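Local coordinates for putative curved DNA-binding protein (Chaetomium thermophilum var. thermophilum DSM 1495, PDB 4IPA), which is an Arx1 of the methionine aminopeptidase-like M24 family, probably acting in ribosome biogenesis and possibly binding DNA, at residues K189-Q193 and A194-S198; N161-L164 and L165-V169. One frame throughout, in Å; residues are numbered along the deposited sequence.

Contact 1: residues K189-Q193 and A194-S198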
ATOM      1  N   LYS A 189      -2.431 -22.349 -16.886  1.00 30.48           N
ATOM      2  CA  LYS A 189      -3.085 -21.967 -15.642  1.00 30.20           C
ATOM      3  C   LYS A 189      -2.413 -20.754 -14.984  1.00 28.80           C
ATOM      4  O   LYS A 189      -1.196 -20.577 -15.073  1.00 27.23           O
ATOM      5  CB  LYS A 189      -3.114 -23.158 -14.681  1.00 31.51           C
ATOM      6  CG  LYS A 189      -4.398 -23.992 -14.770  1.00 34.41           C
ATOM      7  CD  LYS A 189      -4.148 -25.492 -14.620  1.00 36.69           C
ATOM      8  CE  LYS A 189      -3.163 -25.823 -13.504  1.00 38.95           C
ATOM      9  NZ  LYS A 189      -1.907 -26.472 -14.019  1.00 44.23           N
ATOM     10  N   PRO A 190      -3.219 -19.897 -14.340  1.00 28.28           N
ATOM     11  CA  PRO A 190      -2.657 -18.842 -13.495  1.00 28.35           C
ATOM     12  C   PRO A 190      -1.734 -19.473 -12.472  1.00 29.06           C
ATOM     13  O   PRO A 190      -2.075 -20.503 -11.895  1.00 27.17           O
ATOM     14  CB  PRO A 190      -3.886 -18.246 -12.791  1.00 28.40           C
ATOM     15  CG  PRO A 190      -4.971 -19.247 -12.989  1.00 31.31           C
ATOM     16  CD  PRO A 190      -4.687 -19.922 -14.285  1.00 29.69           C
ATOM     17  N   PRO A 191      -0.559 -18.869 -12.263  1.00 29.41           N
ATOM     18  CA  PRO A 191       0.438 -19.411 -11.333  1.00 27.24           C
ATOM     19  C   PRO A 191      -0.149 -19.535  -9.934  1.00 24.30           C
ATOM     20  O   PRO A 191      -0.938 -18.676  -9.554  1.00 24.21           O
ATOM     21  CB  PRO A 191       1.552 -18.341 -11.351  1.00 28.17           C
ATOM     22  CG  PRO A 191       0.874 -17.096 -11.907  1.00 27.34           C
ATOM     23  CD  PRO A 191      -0.098 -17.627 -12.904  1.00 24.19           C
ATOM     24  N   SER A 192       0.180 -20.592  -9.194  1.00 21.87           N
ATOM     25  CA  SER A 192      -0.248 -20.669  -7.803  1.00 28.29           C
ATOM     26  C   SER A 192       0.352 -19.517  -6.976  1.00 25.86           C
ATOM     27  O   SER A 192       1.304 -18.860  -7.395  1.00 24.93           O
ATOM     28  CB  SER A 192       0.173 -21.994  -7.181  1.00 25.03           C
ATOM     29  OG  SER A 192       1.580 -22.062  -7.065  1.00 29.88           O
ATOM     30  N   GLN A 193      -0.191 -19.275  -5.793  1.00 24.45           N
ATOM     31  CA  GLN A 193       0.413 -18.264  -4.934  1.00 23.97           C
ATOM     32  C   GLN A 193       1.763 -18.705  -4.354  1.00 22.72           C
ATOM     33  O   GLN A 193       2.636 -17.873  -4.093  1.00 20.11           O
ATOM     34  CB  GLN A 193      -0.581 -17.762  -3.885  1.00 23.34           C
ATOM     35  CG  GLN A 193      -1.671 -16.905  -4.542  1.00 23.14           C
ATOM     36  CD  GLN A 193      -2.554 -16.175  -3.549  1.00 19.88           C
ATOM     37  OE1 GLN A 193      -3.705 -15.862  -3.846  1.00 23.97           O
ATOM     38  NE2 GLN A 193      -2.024 -15.900  -2.375  1.00 17.80           N
ATOM     39  N   ALA A 194       1.950 -20.011  -4.195  1.00 22.58           N
ATOM     40  CA  ALA A 194       3.265 -20.551  -3.841  1.00 25.97           C
ATOM     41  C   ALA A 194       4.328 -20.233  -4.908  1.00 25.02           C
ATOM     42  O   ALA A 194       5.478 -19.933  -4.589  1.00 22.60           O
ATOM     43  CB  ALA A 194       3.175 -22.050  -3.614  1.00 24.92           C
ATOM     44  N   LYS A 195       3.930 -20.298  -6.173  1.00 22.80           N
ATOM     45  CA  LYS A 195       4.832 -20.039  -7.285  1.00 22.17           C
ATOM     46  C   LYS A 195       5.160 -18.543  -7.358  1.00 25.28           C
ATOM     47  O   LYS A 195       6.316 -18.142  -7.524  1.00 24.99           O
ATOM     48  CB  LYS A 195       4.192 -20.521  -8.593  1.00 20.82           C
ATOM     49  CG  LYS A 195       5.003 -20.234  -9.863  1.00 24.42           C
ATOM     50  CD  LYS A 195       6.432 -20.786  -9.766  1.00 27.41           C
ATOM     51  CE  LYS A 195       7.196 -20.568 -11.081  1.00 37.93           C
ATOM     52  NZ  LYS A 195       8.568 -21.178 -11.094  1.00 38.38           N
ATOM     53  N   ILE A 196       4.128 -17.721  -7.228  1.00 20.61           N
ATOM     54  CA  ILE A 196       4.303 -16.283  -7.143  1.00 22.81           C
ATOM     55  C   ILE A 196       5.292 -15.929  -6.031  1.00 23.88           C
ATOM     56  O   ILE A 196       6.232 -15.166  -6.254  1.00 28.49           O
ATOM     57  CB  ILE A 196       2.950 -15.584  -6.903  1.00 26.41           C
ATOM     58  CG1 ILE A 196       2.004 -15.892  -8.076  1.00 24.24           C
ATOM     59  CG2 ILE A 196       3.145 -14.073  -6.686  1.00 20.37           C
ATOM     60  CD1 ILE A 196       0.618 -15.250  -7.969  1.00 24.10           C
ATOM     61  N   SER A 197       5.086 -16.495  -4.846  1.00 21.21           N
ATOM     62  CA  SER A 197       5.969 -16.254  -3.711  1.00 25.66           C
ATOM     63  C   SER A 197       7.422 -16.619  -3.999  1.00 25.39           C
ATOM     64  O   SER A 197       8.322 -15.812  -3.776  1.00 23.17           O
ATOM     65  CB  SER A 197       5.496 -17.022  -2.469  1.00 25.84           C
ATOM     66  OG  SER A 197       4.462 -16.327  -1.799  1.00 26.85           O
ATOM     67  N   SER A 198       7.652 -17.835  -4.483  1.00 23.28           N
ATOM     68  CA  SER A 198       9.026 -18.290  -4.711  1.00 26.51           C
ATOM     69  C   SER A 198       9.745 -17.428  -5.751  1.00 23.44           C
ATOM     70  O   SER A 198      10.926 -17.119  -5.598  1.00 25.02           O
ATOM     71  CB  SER A 198       9.078 -19.773  -5.088  1.00 23.92           C
ATOM     72  OG  SER A 198       8.491 -19.992  -6.355  1.00 29.37           O
TER

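Contact 2: residues N161-L164 and L165-V169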
ATOM      1  N   ASN A 161       8.181  -5.703  -7.575  1.00 19.02           N
ATOM      2  CA  ASN A 161       6.939  -5.072  -8.019  1.00 20.43           C
ATOM      3  C   ASN A 161       6.676  -5.294  -9.516  1.00 21.68           C
ATOM      4  O   ASN A 161       5.560  -5.646  -9.917  1.00 20.07           O
ATOM      5  CB  ASN A 161       6.940  -3.580  -7.681  1.00 19.02           C
ATOM      6  CG  ASN A 161       5.584  -2.936  -7.876  1.00 19.50           C
ATOM      7  OD1 ASN A 161       4.567  -3.476  -7.450  1.00 18.80           O
ATOM      8  ND2 ASN A 161       5.559  -1.775  -8.542  1.00 18.57           N
ATOM      9  N   GLU A 162       7.710  -5.103 -10.331  1.00 22.38           N
ATOM     10  CA  GLU A 162       7.618  -5.335 -11.770  1.00 21.32           C
ATOM     11  C   GLU A 162       7.276  -6.788 -12.094  1.00 19.30           C
ATOM     12  O   GLU A 162       6.496  -7.056 -13.005  1.00 20.93           O
ATOM     13  CB  GLU A 162       8.924  -4.945 -12.476  1.00 18.41           C
ATOM     14  CG  GLU A 162       9.228  -3.454 -12.416  1.00 23.82           C
ATOM     15  CD  GLU A 162       8.147  -2.604 -13.076  1.00 27.47           C
ATOM     16  OE1 GLU A 162       7.803  -2.885 -14.242  1.00 25.97           O
ATOM     17  OE2 GLU A 162       7.639  -1.658 -12.431  1.00 23.94           O
ATOM     18  N   VAL A 163       7.872  -7.720 -11.360  1.00 18.10           N
ATOM     19  CA  VAL A 163       7.568  -9.131 -11.538  1.00 16.51           C
ATOM     20  C   VAL A 163       6.138  -9.459 -11.091  1.00 18.39           C
ATOM     21  O   VAL A 163       5.383 -10.069 -11.842  1.00 20.67           O
ATOM     22  CB  VAL A 163       8.580 -10.042 -10.818  1.00 15.20           C
ATOM     23  CG1 VAL A 163       8.143 -11.522 -10.910  1.00 12.45           C
ATOM     24  CG2 VAL A 163       9.953  -9.850 -11.423  1.00 13.34           C
ATOM     25  N   LEU A 164       5.764  -9.050  -9.883  1.00 16.79           N
ATOM     26  CA  LEU A 164       4.401  -9.282  -9.380  1.00 18.50           C
ATOM     27  C   LEU A 164       3.320  -8.784 -10.350  1.00 19.78           C
ATOM     28  O   LEU A 164       2.378  -9.506 -10.671  1.00 20.30           O
ATOM     29  CB  LEU A 164       4.202  -8.623  -8.007  1.00 16.05           C
ATOM     30  CG  LEU A 164       2.798  -8.758  -7.423  1.00 19.36           C
ATOM     31  CD1 LEU A 164       2.332 -10.216  -7.511  1.00 16.13           C
ATOM     32  CD2 LEU A 164       2.721  -8.234  -5.968  1.00 14.79           C
ATOM     33  N   LEU A 165       3.455  -7.547 -10.811  1.00 16.11           N
ATOM     34  CA  LEU A 165       2.486  -6.983 -11.746  1.00 20.10           C
ATOM     35  C   LEU A 165       2.302  -7.852 -13.008  1.00 19.29           C
ATOM     36  O   LEU A 165       1.176  -8.041 -13.484  1.00 18.23           O
ATOM     37  CB  LEU A 165       2.872  -5.544 -12.115  1.00 17.82           C
ATOM     38  CG  LEU A 165       2.733  -4.501 -10.991  1.00 20.15           C
ATOM     39  CD1 LEU A 165       3.239  -3.106 -11.422  1.00 16.28           C
ATOM     40  CD2 LEU A 165       1.289  -4.422 -10.483  1.00 17.64           C
ATOM     41  N   ARG A 166       3.411  -8.374 -13.530  1.00 16.56           N
ATOM     42  CA  ARG A 166       3.401  -9.237 -14.709  1.00 19.21           C
ATOM     43  C   ARG A 166       2.816 -10.621 -14.420  1.00 21.50           C
ATOM     44  O   ARG A 166       2.186 -11.221 -15.288  1.00 23.12           O
ATOM     45  CB  ARG A 166       4.808  -9.344 -15.304  1.00 20.02           C
ATOM     46  CG  ARG A 166       5.158  -8.153 -16.179  1.00 19.84           C
ATOM     47  CD  ARG A 166       6.653  -7.939 -16.285  1.00 22.96           C
ATOM     48  NE  ARG A 166       6.939  -6.742 -17.067  1.00 24.77           N
ATOM     49  CZ  ARG A 166       7.007  -5.512 -16.557  1.00 26.82           C
ATOM     50  NH1 ARG A 166       6.817  -5.318 -15.253  1.00 20.74           N
ATOM     51  NH2 ARG A 166       7.259  -4.478 -17.351  1.00 23.22           N
ATOM     52  N   LEU A 167       2.999 -11.109 -13.194  1.00 20.93           N
ATOM     53  CA  LEU A 167       2.414 -12.383 -12.789  1.00 19.53           C
ATOM     54  C   LEU A 167       0.907 -12.259 -12.633  1.00 23.50           C
ATOM     55  O   LEU A 167       0.210 -13.264 -12.465  1.00 24.31           O
ATOM     56  CB  LEU A 167       3.034 -12.881 -11.482  1.00 21.54           C
ATOM     57  CG  LEU A 167       4.514 -13.269 -11.597  1.00 26.15           C
ATOM     58  CD1 LEU A 167       5.111 -13.710 -10.263  1.00 21.03           C
ATOM     59  CD2 LEU A 167       4.649 -14.373 -12.632  1.00 29.99           C
ATOM     60  N   MET A 168       0.402 -11.027 -12.690  1.00 19.98           N
ATOM     61  CA  MET A 168      -1.019 -10.790 -12.456  1.00 21.41           C
ATOM     62  C   MET A 168      -1.827 -10.651 -13.747  1.00 19.14           C
ATOM     63  O   MET A 168      -3.055 -10.691 -13.730  1.00 20.43           O
ATOM     64  CB  MET A 168      -1.232  -9.572 -11.548  1.00 18.99           C
ATOM     65  CG  MET A 168      -0.753  -9.760 -10.100  1.00 20.57           C
ATOM     66  SD  MET A 168      -1.128  -8.312  -9.068  1.00 20.82           S
ATOM     67  CE  MET A 168      -2.892  -8.518  -8.750  1.00 16.33           C
ATOM     68  N   VAL A 169      -1.141 -10.464 -14.861  1.00 20.91           N
ATOM     69  CA  VAL A 169      -1.795 -10.493 -16.157  1.00 21.25           C
ATOM     70  C   VAL A 169      -2.390 -11.889 -16.363  1.00 21.14           C
ATOM     71  O   VAL A 169      -1.670 -12.882 -16.308  1.00 22.37           O
ATOM     72  CB  VAL A 169      -0.803 -10.144 -17.278  1.00 17.56           C
ATOM     73  CG1 VAL A 169      -1.515 -10.133 -18.640  1.00 22.75           C
ATOM     74  CG2 VAL A 169      -0.185  -8.784 -16.998  1.00 15.95           C
TER

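Contact 1: residues K189-Q193 and A194-S198
Ile196 lays its CG1 branch obliquely against the ring of Pro191, with Ile196 CG1 4.1 Å from Pro191 CB. Because CG1 stands beside the backbone N, the branch runs back toward the start of the helix, and Ile196 CG1 also passes 3.1 Å from Ser192 O. The CG2 methyl leaves in another direction and meets Leu164 and Leu167 of helix 148-167. Between the two apolar partners sits the N-cap, Ser192. Its hydroxyl is placed between the backbone N and the carbonyl carbon (chi1 67°), which brings Ser192 OG 3.1 Å from Lys195 N as acceptor of a moderately bent bond (146°). Ser192 O meanwhile receives Ile196 N at 3.0 Å in a nearly straight bond (172°), and Lys195 N only weakly. With Pro191 just before the cap and Ile196 four residues after it, the apolar pair is a hydrophobic staple across the N-terminus of helix 193-205. Cutting Ile196 back to an alanine would probably cost Pro191 its contact with CG1 and open a gap beside Leu164 and Leu167. One residue on, Ser197 N donates to Gln193 O at 2.9 Å; Ser197 OG reaches the same oxygen only weakly and is also bonded to Ser234 N. The Lys195 chain, bent at its second torsion, carries NZ away from the cap to a salt bridge with Glu380.

Contact 2: residues N161-L164 and L165-V169
Glu162 has CG beside its backbone N (chi1 -66°) and bends at the next torsion (chi2 -60°), while Arg166 runs extended from CG to NE; these torsions join the carboxylate and guanidinium one helical turn apart. Arg166 NH1 then lies 2.8 Å from Glu162 OE1 in a salt bridge and 2.9 Å from Glu162 O in a second hydrogen bond. The carbonyl oxygen sits at the edge of the guanidinium, in its plane, whereas OE1 lies somewhat out of that plane and is itself approached from above the carboxylate; the two groups are turned 56° apart. Two bonds to one nitrogen restrict the rotation of the guanidinium, and Gln387 O takes NE as well, while the other carboxylate oxygen of Glu162 pairs with Arg358. The charge of Glu162 is thus shared between two arginines, which is likely to keep it ionised. Other side-chain pairs on the turn are apolar. Val163 and Leu167 run alongside each other in the same direction, with Val163 CG1 3.8 Å from Leu167 CD1. Leu164 and Met168 meet at a slant, Leu164 CD1 being 4.1 Å from Met168 CG, and both pack on Val253 of strand 250-258. These are i to i+4 pairs at the C-terminal end of a helix packed between helix 379-386 and the antiparallel sheet, consistent with the pita-bread fold of the M24 family.

In the fold
Contact 2 lies in the more buried part of the fold, at the end of helix 148-167 where it is covered by the sheet and by helix 379-386; contact 1, at the start of helix 193-205, is only partly buried and farther from the chain's centre. Their centres are about 11 Å apart, and they touch directly: besides the packing of the Ile196 methyl, Pro191 CG comes within 3.9 Å of Leu167 O. One helix end is therefore set against another. Contact 1 combines hydroxyl capping with one apolar staple; contact 2 combines an ion pair with two apolar i to i+4 pairs. Both reach toward helix 379-386, through Lys195 to Glu380 and through Val163 to Ile381.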